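Local coordinates for protein putative uronate isomerase (Thermotoga maritima, PDB 4NAR) that is of unproven function but may interconvert the two enantiomers of lactate, at residues I132-N135 with R136-E140; G169-S172 with T173-D177; M186-P189 with K190-T194; Y290-R294 with P295-A299. All blocks are in the same frame, centred on the assembly; numbering follows the deposited sequence.

Contact 1 (I132-N135 with R136-E140)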
loop_
_atom_site.group_PDB
_atom_site.type_symbol
_atom_site.label_atom_id
_atom_site.label_comp_id
_atom_site.label_asym_id
_atom_site.label_seq_id
_atom_site.Cartn_x
_atom_site.Cartn_y
_atom_site.Cartn_z
ATOM N N ILE A 132 -13.343 4.609 14.204
ATOM C CA ILE A 132 -12.094 5.050 13.588
ATOM C C ILE A 132 -11.049 5.307 14.666
ATOM O O ILE A 132 -11.199 6.222 15.485
ATOM C CB ILE A 132 -12.300 6.341 12.756
ATOM C CG1 ILE A 132 -13.293 6.076 11.625
ATOM C CG2 ILE A 132 -10.990 6.841 12.173
ATOM C CD1 ILE A 132 -14.568 6.864 11.769
ATOM N N LYS A 133 -9.986 4.508 14.651
ATOM C CA LYS A 133 -8.926 4.625 15.648
ATOM C C LYS A 133 -7.558 4.732 14.981
ATOM O O LYS A 133 -7.175 3.863 14.173
ATOM C CB LYS A 133 -8.948 3.419 16.590
ATOM C CG LYS A 133 -10.282 3.195 17.274
ATOM C CD LYS A 133 -10.219 1.964 18.153
ATOM C CE LYS A 133 -11.613 1.492 18.543
ATOM N NZ LYS A 133 -11.652 0.000 18.613
ATOM N N VAL A 134 -6.822 5.791 15.321
ATOM C CA VAL A 134 -5.520 6.027 14.719
ATOM C C VAL A 134 -4.468 6.309 15.794
ATOM O O VAL A 134 -4.826 6.598 16.957
ATOM C CB VAL A 134 -5.587 7.183 13.703
ATOM C CG1 VAL A 134 -6.434 6.761 12.509
ATOM C CG2 VAL A 134 -6.165 8.434 14.361
ATOM N N ASN A 135 -3.190 6.202 15.407
ATOM C CA ASN A 135 -2.089 6.355 16.354
ATOM C C ASN A 135 -2.287 7.631 17.148
ATOM O O ASN A 135 -2.576 8.689 16.554
ATOM C CB ASN A 135 -0.732 6.431 15.650
ATOM C CG ASN A 135 0.418 6.138 16.601
ATOM O OD1 ASN A 135 0.691 6.914 17.512
ATOM N ND2 ASN A 135 1.071 4.989 16.414
ATOM N N ARG A 136 -2.154 7.544 18.472
ATOM C CA ARG A 136 -2.484 8.693 19.317
ATOM C C ARG A 136 -1.469 9.830 19.154
ATOM O O ARG A 136 -1.748 10.976 19.533
ATOM C CB ARG A 136 -2.650 8.285 20.781
ATOM C CG ARG A 136 -1.508 7.445 21.305
ATOM C CD ARG A 136 -1.679 7.192 22.793
ATOM N NE ARG A 136 -0.444 7.520 23.507
ATOM C CZ ARG A 136 -0.292 8.567 24.315
ATOM N NH1 ARG A 136 -1.308 9.393 24.547
ATOM N NH2 ARG A 136 0.879 8.777 24.908
ATOM N N LEU A 137 -0.318 9.521 18.550
ATOM C CA LEU A 137 0.677 10.554 18.241
ATOM C C LEU A 137 0.120 11.723 17.436
ATOM O O LEU A 137 0.522 12.868 17.657
ATOM C CB LEU A 137 1.900 9.978 17.526
ATOM C CG LEU A 137 3.065 9.495 18.396
ATOM C CD1 LEU A 137 4.026 8.694 17.523
ATOM C CD2 LEU A 137 3.800 10.671 19.048
ATOM N N LEU A 138 -0.807 11.446 16.518
ATOM C CA LEU A 138 -1.459 12.513 15.755
ATOM C C LEU A 138 -2.024 13.650 16.596
ATOM O O LEU A 138 -2.179 14.761 16.086
ATOM C CB LEU A 138 -2.583 11.963 14.883
ATOM C CG LEU A 138 -2.068 11.194 13.673
ATOM C CD1 LEU A 138 -3.237 10.893 12.744
ATOM C CD2 LEU A 138 -0.951 11.972 12.965
ATOM N N PHE A 139 -2.327 13.383 17.869
ATOM C CA PHE A 139 -3.051 14.357 18.691
ATOM C C PHE A 139 -2.257 14.931 19.852
ATOM O O PHE A 139 -2.820 15.606 20.714
ATOM C CB PHE A 139 -4.378 13.763 19.170
ATOM C CG PHE A 139 -5.126 13.077 18.066
ATOM C CD1 PHE A 139 -5.724 13.823 17.046
ATOM C CD2 PHE A 139 -5.172 11.693 18.003
ATOM C CE1 PHE A 139 -6.385 13.193 15.996
ATOM C CE2 PHE A 139 -5.830 11.050 16.953
ATOM C CZ PHE A 139 -6.437 11.804 15.941
ATOM N N GLU A 140 -0.957 14.665 19.869
ATOM C CA GLU A 140 -0.068 15.247 20.877
ATOM C C GLU A 140 0.299 16.692 20.521
ATOM O O GLU A 140 -0.127 17.199 19.479
ATOM C CB GLU A 140 1.180 14.386 21.046
ATOM C CG GLU A 140 0.853 12.915 20.919
ATOM C CD GLU A 140 1.554 12.068 21.948
ATOM O OE1 GLU A 140 2.658 12.470 22.391
ATOM O OE2 GLU A 140 0.994 11.004 22.314
#

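Contact 2 (G169-S172 with T173-D177)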
loop_
_atom_site.group_PDB
_atom_site.type_symbol
_atom_site.label_atom_id
_atom_site.label_comp_id
_atom_site.label_asym_id
_atom_site.label_seq_id
_atom_site.Cartn_x
_atom_site.Cartn_y
_atom_site.Cartn_z
ATOM N N GLY A 169 -2.318 3.398 6.870
ATOM C CA GLY A 169 -0.978 3.658 7.380
ATOM C C GLY A 169 -0.762 3.656 8.890
ATOM O O GLY A 169 0.148 2.976 9.404
ATOM N N ILE A 170 -1.583 4.417 9.608
ATOM C CA ILE A 170 -1.422 4.534 11.049
ATOM C C ILE A 170 -2.765 4.343 11.746
ATOM O O ILE A 170 -3.073 4.983 12.765
ATOM C CB ILE A 170 -0.830 5.903 11.418
ATOM C CG1 ILE A 170 -1.735 7.012 10.861
ATOM C CG2 ILE A 170 0.617 6.025 10.897
ATOM C CD1 ILE A 170 -1.266 8.394 11.146
ATOM N N ALA A 171 -3.558 3.445 11.184
ATOM C CA ALA A 171 -4.907 3.210 11.676
ATOM C C ALA A 171 -4.973 1.852 12.391
ATOM O O ALA A 171 -3.995 1.400 13.035
ATOM C CB ALA A 171 -5.906 3.279 10.522
ATOM N N SER A 172 -6.117 1.191 12.258
ATOM C CA SER A 172 -6.295 -0.096 12.889
ATOM C C SER A 172 -7.368 -0.927 12.207
ATOM O O SER A 172 -7.943 -0.533 11.180
ATOM C CB SER A 172 -6.591 0.072 14.385
ATOM O OG SER A 172 -7.607 1.038 14.610
ATOM N N THR A 173 -7.657 -2.055 12.842
ATOM C CA THR A 173 -8.349 -3.177 12.241
ATOM C C THR A 173 -9.715 -2.895 11.627
ATOM O O THR A 173 -9.969 -3.280 10.484
ATOM C CB THR A 173 -8.487 -4.296 13.277
ATOM O OG1 THR A 173 -7.175 -4.764 13.594
ATOM C CG2 THR A 173 -9.304 -5.448 12.728
ATOM N N GLU A 174 -10.594 -2.249 12.386
ATOM C CA GLU A 174 -11.990 -2.161 11.972
ATOM C C GLU A 174 -12.144 -1.396 10.669
ATOM O O GLU A 174 -12.727 -1.923 9.711
ATOM C CB GLU A 174 -12.883 -1.548 13.054
ATOM C CG GLU A 174 -12.783 -2.216 14.408
ATOM C CD GLU A 174 -11.719 -1.555 15.286
ATOM O OE1 GLU A 174 -10.632 -1.164 14.752
ATOM O OE2 GLU A 174 -11.978 -1.420 16.511
ATOM N N VAL A 175 -11.618 -0.169 10.622
ATOM C CA VAL A 175 -11.797 0.646 9.432
ATOM C C VAL A 175 -11.035 0.065 8.228
ATOM O O VAL A 175 -11.499 0.151 7.078
ATOM C CB VAL A 175 -11.413 2.133 9.695
ATOM C CG1 VAL A 175 -9.916 2.258 10.093
ATOM C CG2 VAL A 175 -11.773 3.019 8.495
ATOM N N VAL A 176 -9.889 -0.558 8.495
ATOM C CA VAL A 176 -9.063 -1.123 7.432
ATOM C C VAL A 176 -9.707 -2.396 6.834
ATOM O O VAL A 176 -9.688 -2.606 5.608
ATOM C CB VAL A 176 -7.612 -1.361 7.931
ATOM C CG1 VAL A 176 -6.798 -2.202 6.922
ATOM C CG2 VAL A 176 -6.922 0.008 8.243
ATOM N N ASP A 177 -10.293 -3.230 7.691
ATOM C CA ASP A 177 -11.044 -4.397 7.226
ATOM C C ASP A 177 -12.159 -3.950 6.281
ATOM O O ASP A 177 -12.364 -4.540 5.201
ATOM C CB ASP A 177 -11.664 -5.159 8.405
ATOM C CG ASP A 177 -10.659 -6.078 9.121
ATOM O OD1 ASP A 177 -9.419 -5.887 8.978
ATOM O OD2 ASP A 177 -11.123 -6.996 9.839
#

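Contact 3 (M186-P189 with K190-T194)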
loop_
_atom_site.group_PDB
_atom_site.type_symbol
_atom_site.label_atom_id
_atom_site.label_comp_id
_atom_site.label_asym_id
_atom_site.label_seq_id
_atom_site.Cartn_x
_atom_site.Cartn_y
_atom_site.Cartn_z
HETATM N N MSE A 186 -15.957 -4.618 -5.353
HETATM C CA MSE A 186 -15.764 -4.065 -6.691
HETATM C C MSE A 186 -14.719 -4.898 -7.452
HETATM O O MSE A 186 -14.929 -5.281 -8.610
HETATM C CB MSE A 186 -15.351 -2.584 -6.629
HETATM C CG MSE A 186 -14.992 -1.992 -7.991
HETATM SE SE MSE A 186 -14.711 -0.036 -8.052
HETATM C CE MSE A 186 -16.589 0.530 -7.931
ATOM N N GLY A 187 -13.589 -5.170 -6.804
ATOM C CA GLY A 187 -12.605 -6.058 -7.386
ATOM C C GLY A 187 -11.518 -5.340 -8.161
ATOM O O GLY A 187 -11.773 -4.338 -8.831
ATOM N N ILE A 188 -10.301 -5.870 -8.058
ATOM C CA ILE A 188 -9.124 -5.298 -8.712
ATOM C C ILE A 188 -9.321 -4.885 -10.177
ATOM O O ILE A 188 -9.026 -3.720 -10.518
ATOM C CB ILE A 188 -7.888 -6.227 -8.563
ATOM C CG1 ILE A 188 -7.440 -6.261 -7.097
ATOM C CG2 ILE A 188 -6.756 -5.801 -9.508
ATOM C CD1 ILE A 188 -6.367 -7.269 -6.823
ATOM N N PRO A 189 -9.818 -5.813 -11.038
ATOM C CA PRO A 189 -9.924 -5.441 -12.464
ATOM C C PRO A 189 -10.645 -4.108 -12.693
ATOM O O PRO A 189 -10.164 -3.316 -13.501
ATOM C CB PRO A 189 -10.718 -6.600 -13.089
ATOM C CG PRO A 189 -10.398 -7.785 -12.188
ATOM C CD PRO A 189 -10.291 -7.196 -10.792
ATOM N N LYS A 190 -11.742 -3.843 -11.979
ATOM C CA LYS A 190 -12.434 -2.558 -12.123
ATOM C C LYS A 190 -11.753 -1.435 -11.333
ATOM O O LYS A 190 -11.701 -0.279 -11.780
ATOM C CB LYS A 190 -13.889 -2.677 -11.675
ATOM C CG LYS A 190 -14.664 -3.763 -12.389
ATOM C CD LYS A 190 -15.847 -3.205 -13.159
ATOM C CE LYS A 190 -16.849 -4.317 -13.507
ATOM N NZ LYS A 190 -17.549 -4.054 -14.810
ATOM N N LEU A 191 -11.234 -1.777 -10.155
ATOM C CA LEU A 191 -10.803 -0.770 -9.183
ATOM C C LEU A 191 -9.402 -0.179 -9.427
ATOM O O LEU A 191 -9.229 1.054 -9.435
ATOM C CB LEU A 191 -10.916 -1.326 -7.750
ATOM C CG LEU A 191 -10.750 -0.328 -6.593
ATOM C CD1 LEU A 191 -11.808 -0.555 -5.506
ATOM C CD2 LEU A 191 -9.339 -0.405 -6.000
ATOM N N ILE A 192 -8.404 -1.043 -9.617
ATOM C CA ILE A 192 -7.017 -0.572 -9.684
ATOM C C ILE A 192 -6.819 0.565 -10.708
ATOM O O ILE A 192 -7.395 0.537 -11.807
ATOM C CB ILE A 192 -6.025 -1.737 -9.937
ATOM C CG1 ILE A 192 -4.593 -1.312 -9.593
ATOM C CG2 ILE A 192 -6.141 -2.277 -11.374
ATOM C CD1 ILE A 192 -3.634 -2.495 -9.383
ATOM N N GLY A 193 -6.052 1.588 -10.321
ATOM C CA GLY A 193 -5.832 2.736 -11.192
ATOM C C GLY A 193 -7.035 3.653 -11.453
ATOM O O GLY A 193 -7.063 4.358 -12.464
ATOM N N THR A 194 -8.017 3.659 -10.551
ATOM C CA THR A 194 -9.096 4.650 -10.578
ATOM C C THR A 194 -8.897 5.648 -9.437
ATOM O O THR A 194 -8.568 5.254 -8.319
ATOM C CB THR A 194 -10.482 3.992 -10.389
ATOM O OG1 THR A 194 -10.529 3.332 -9.110
ATOM C CG2 THR A 194 -10.771 2.987 -11.503
HETATM O O HOH W 1 -13.434 -6.079 -10.748
HETATM O O HOH W 2 -8.878 -1.068 -13.293
#

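Contact 4 (Y290-R294 with P295-A299)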
loop_
_atom_site.group_PDB
_atom_site.type_symbol
_atom_site.label_atom_id
_atom_site.label_comp_id
_atom_site.label_asym_id
_atom_site.label_seq_id
_atom_site.Cartn_x
_atom_site.Cartn_y
_atom_site.Cartn_z
ATOM N N TYR A 290 -1.717 -8.660 -8.687
ATOM C CA TYR A 290 -2.673 -7.551 -8.852
ATOM C C TYR A 290 -2.394 -6.711 -10.099
ATOM O O TYR A 290 -3.332 -6.277 -10.781
ATOM C CB TYR A 290 -2.683 -6.595 -7.655
ATOM C CG TYR A 290 -2.602 -7.240 -6.295
ATOM C CD1 TYR A 290 -3.280 -8.424 -6.008
ATOM C CD2 TYR A 290 -1.842 -6.661 -5.285
ATOM C CE1 TYR A 290 -3.201 -9.001 -4.760
ATOM C CE2 TYR A 290 -1.755 -7.236 -4.024
ATOM C CZ TYR A 290 -2.434 -8.408 -3.767
ATOM O OH TYR A 290 -2.340 -8.984 -2.517
ATOM N N LYS A 291 -1.115 -6.458 -10.385
ATOM C CA LYS A 291 -0.765 -5.553 -11.488
ATOM C C LYS A 291 -1.042 -6.149 -12.863
ATOM O O LYS A 291 -0.954 -5.447 -13.875
ATOM C CB LYS A 291 0.695 -5.093 -11.408
ATOM C CG LYS A 291 1.020 -4.279 -10.161
ATOM C CD LYS A 291 0.085 -3.092 -10.021
ATOM C CE LYS A 291 0.826 -1.864 -9.502
ATOM N NZ LYS A 291 1.318 -1.952 -8.084
ATOM N N LEU A 292 -1.407 -7.430 -12.893
ATOM C CA LEU A 292 -1.670 -8.112 -14.153
ATOM C C LEU A 292 -3.144 -8.500 -14.341
ATOM O O LEU A 292 -3.467 -9.311 -15.211
ATOM C CB LEU A 292 -0.765 -9.345 -14.264
ATOM C CG LEU A 292 0.748 -9.026 -14.270
ATOM C CD1 LEU A 292 1.620 -10.287 -14.172
ATOM C CD2 LEU A 292 1.135 -8.171 -15.502
ATOM N N GLN A 293 -4.041 -7.913 -13.549
ATOM C CA GLN A 293 -5.442 -8.370 -13.532
ATOM C C GLN A 293 -6.476 -7.527 -14.285
ATOM O O GLN A 293 -7.667 -7.856 -14.259
ATOM C CB GLN A 293 -5.925 -8.586 -12.095
ATOM C CG GLN A 293 -5.313 -9.801 -11.417
ATOM C CD GLN A 293 -5.909 -10.053 -10.039
ATOM O OE1 GLN A 293 -7.121 -9.852 -9.812
ATOM N NE2 GLN A 293 -5.054 -10.477 -9.101
ATOM N N ARG A 294 -6.054 -6.443 -14.937
ATOM C CA ARG A 294 -6.947 -5.798 -15.894
ATOM C C ARG A 294 -7.433 -6.812 -16.930
ATOM O O ARG A 294 -6.703 -7.758 -17.285
ATOM C CB ARG A 294 -6.297 -4.581 -16.543
ATOM C CG ARG A 294 -6.433 -3.371 -15.636
ATOM C CD ARG A 294 -6.234 -2.060 -16.344
ATOM N NE ARG A 294 -6.647 -0.983 -15.455
ATOM C CZ ARG A 294 -6.289 0.291 -15.589
ATOM N NH1 ARG A 294 -5.508 0.664 -16.599
ATOM N NH2 ARG A 294 -6.710 1.191 -14.700
ATOM N N PRO A 295 -8.688 -6.651 -17.382
ATOM C CA PRO A 295 -9.248 -7.676 -18.269
ATOM C C PRO A 295 -8.464 -7.746 -19.577
ATOM O O PRO A 295 -8.114 -6.692 -20.143
ATOM C CB PRO A 295 -10.685 -7.193 -18.516
ATOM C CG PRO A 295 -10.700 -5.748 -18.151
ATOM C CD PRO A 295 -9.652 -5.573 -17.085
ATOM N N GLY A 296 -8.170 -8.969 -20.022
ATOM C CA GLY A 296 -7.440 -9.177 -21.260
ATOM C C GLY A 296 -5.921 -9.223 -21.116
ATOM O O GLY A 296 -5.222 -9.596 -22.075
ATOM N N VAL A 297 -5.394 -8.843 -19.946
ATOM C CA VAL A 297 -3.935 -8.829 -19.779
ATOM C C VAL A 297 -3.345 -10.245 -19.722
ATOM O O VAL A 297 -2.341 -10.547 -20.377
ATOM C CB VAL A 297 -3.468 -7.946 -18.592
ATOM C CG1 VAL A 297 -1.993 -8.128 -18.335
ATOM C CG2 VAL A 297 -3.726 -6.488 -18.904
HETATM N N MSE A 298 -3.992 -11.122 -18.973
HETATM C CA MSE A 298 -3.565 -12.515 -18.918
HETATM C C MSE A 298 -4.449 -13.368 -19.832
HETATM O O MSE A 298 -5.670 -13.185 -19.874
HETATM C CB MSE A 298 -3.641 -13.039 -17.481
HETATM C CG MSE A 298 -2.749 -12.305 -16.522
HETATM SE SE MSE A 298 -0.893 -12.706 -16.933
HETATM C CE MSE A 298 -0.364 -10.936 -17.361
ATOM N N ALA A 299 -3.836 -14.285 -20.574
ATOM C CA ALA A 299 -4.611 -15.266 -21.335
ATOM C C ALA A 299 -5.297 -16.216 -20.345
ATOM O O ALA A 299 -4.727 -16.527 -19.283
ATOM C CB ALA A 299 -3.701 -16.047 -22.278
HETATM O O HOH W 3 -5.954 -10.143 -16.654
#

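Contact 1 (I132-N135 with R136-E140)
R136 follows N135 where strand 130-135 ends and turns its side chain away from the strand. The guanidinium group faces E140 instead. L137 is held next. Its backbone N donates to N135 OD1 at 3.0 Å, nearly straight (163°), in the plane of the amide carbonyl and on a lone pair. N135 CG lies anti to the backbone N (chi1 -161°), which sets OD1 in front of the N-H of L137. This is an Asx turn, and it leads the strand into the 3-10 segment 136-138. The other strand of this antiparallel pair is 107-113. L137 CB also touches N135 OD1 at 3.3 Å. The second amide atom, N135 ND2, hydrogen-bonds to H99 ND1. With an alanine at this asparagine, the N-H of L137 and the ring of H99 would probably both lose their amide partner. L138 N donates a hydrogen bond to N135 O at 3.3 Å. L138 CD1 comes alongside V134 CG2, at 4.2 Å. The ring of F139 has L138 CB over one face. Its edge receives V134: CE2 lies 3.7 Å from V134 CG2, close to the ring plane. E140 OE2 sits over one face of the R136 guanidinium. That salt bridge rests on charge, since no N-H points at the oxygen.

Contact 2 (G169-S172 with T173-D177)
S172 O accepts the N-H of V176 in a weak hydrogen bond of 3.3 Å, the first i to i+4 bond of helix 173-186. The next one, D177 N to T173 O, is shorter at 2.8 Å. Two valines close round S172 O. V176 CG2 approaches it to 3.2 Å, and V175 CG1 comes to 3.6 Å. The V175 methyl is brought there by its first torsion (chi1 62°), which places CG1 between the backbone N and the carbonyl carbon. The same two methyls reach back to the residue before the cap. A171 CB lies 4.1 Å from V176 CG2 and 4.2 Å from V175 CG1, so it packs against both. Away from V176, A171 meets V134. Its carbonyl oxygen takes a hydrogen bond from H99 NE2. The side chain of S172 faces a different partner, as OG hydrogen-bonds to K133 O on strand 130-135. E174 OE1 stands 3.7 Å from S172 OG, brought near by the bend of its chain at chi2 (91°). The other oxygen, E174 OE2, forms a salt bridge with K133 NZ. The serine and the glutamate therefore tie the first turn of the helix to one lysine of the strand. V176 also touches P168 and N348, and its side chain is about 4 Å from a bound sulfate, which probably came from the crystallisation liquor. The arrangement is a helix N-terminus in which S172 holds the N-cap position but its side chain makes no capping bond.

Contact 3 (M186-P189 with K190-T194)
I188 and I192 form part of the close-packed side of this single helical turn. Their side chains lie alongside each other and point the same way, with CG2 of I188 4.0 Å from CG2 of I192. They are covered further by Q293 and K291. The backbone is tight here too. I192 N donates to I188 O at 2.9 Å, and L191 N donates to G187 O at 2.9 Å. K190 N adds a weak bond to G187 O. The type II turn from L191 to T194 is closed by a weak backbone bond, T194 N to L191 O. T194 OG1 adds a shorter one to the same oxygen, at 2.6 Å and on a lone pair. At this end a water bridges P189 O and I192 O, and I192 O also takes R294 NH2. The side of M186 and K190, both exposed, is looser. M186, a selenomethionine, has CG anti to its N (chi1 174°), which carries CG and SE across K190 CB and L191 at about right angles. SE lies 3.9 Å from L191 CD1. A second water links M186 O to K190 N. G187 has positive phi (94°), a backbone shape where a CB would jam against the preceding carbonyl oxygen. The chemistry implies a short helix held by backbone bonds and apolar packing, with waters bridging backbone atoms at its two ends.

Contact 4 (Y290-R294 with P295-A299)
A tight turn from R294 to V297 leads into strand 298-299, and the angles of P295 and G296 fit type II. V297 N donates to R294 O at 3.2 Å. A water gives hydrogen bonds to L292 O and R294 O and accepts one from M298 N, so it bridges L292 and the turn to the start of the strand. V297 leans back over the first segment. Its CG2 lies 4.0 Å from R294 CB, and its CG1 lies 4.2 Å from L292 CD2. An alanine in place of this valine would probably open a gap beside L292 and R294, since both methyl contacts would go. M298 is selenomethionine. Its chain bends at chi2 (-69°) and at chi3, which curls CE against L292: CE is 3.5 Å from L292 CB. M298 CG also touches L292 O at 3.3 Å. The extended chain of R294 carries NH1 to a salt bridge with D421. Around the contact, L292 and M298 both meet A271 of strand 268-274. L292 and V297 lie against Y420 of strand 419-422. Y290, at the start of the stretch, packs on helix 347-357.

In the fold
The four contacts follow one another along the chain and pair off in space. Contacts 1 and 2 have centres 12 Å apart and touch, joining the end of strand 130-135 to the start of helix 173-186. Both belong to the lactate racemase N-terminal domain family region. Contact 3 starts at the last residue of helix 173-186 and runs through helix 188-191, with its centre about 20 Å from that of contact 2. It touches contact 4, whose centre is 11 Å away, and R294 NH2 probably hydrogen-bonds to I192 O there. Contacts 1 and 4 lie on opposite sides of the chain's centre, about 38 Å apart between centres. Contact 3 thus meets the later part of the chain, which carries the parallel sheet containing strands 268-274 and 302-308.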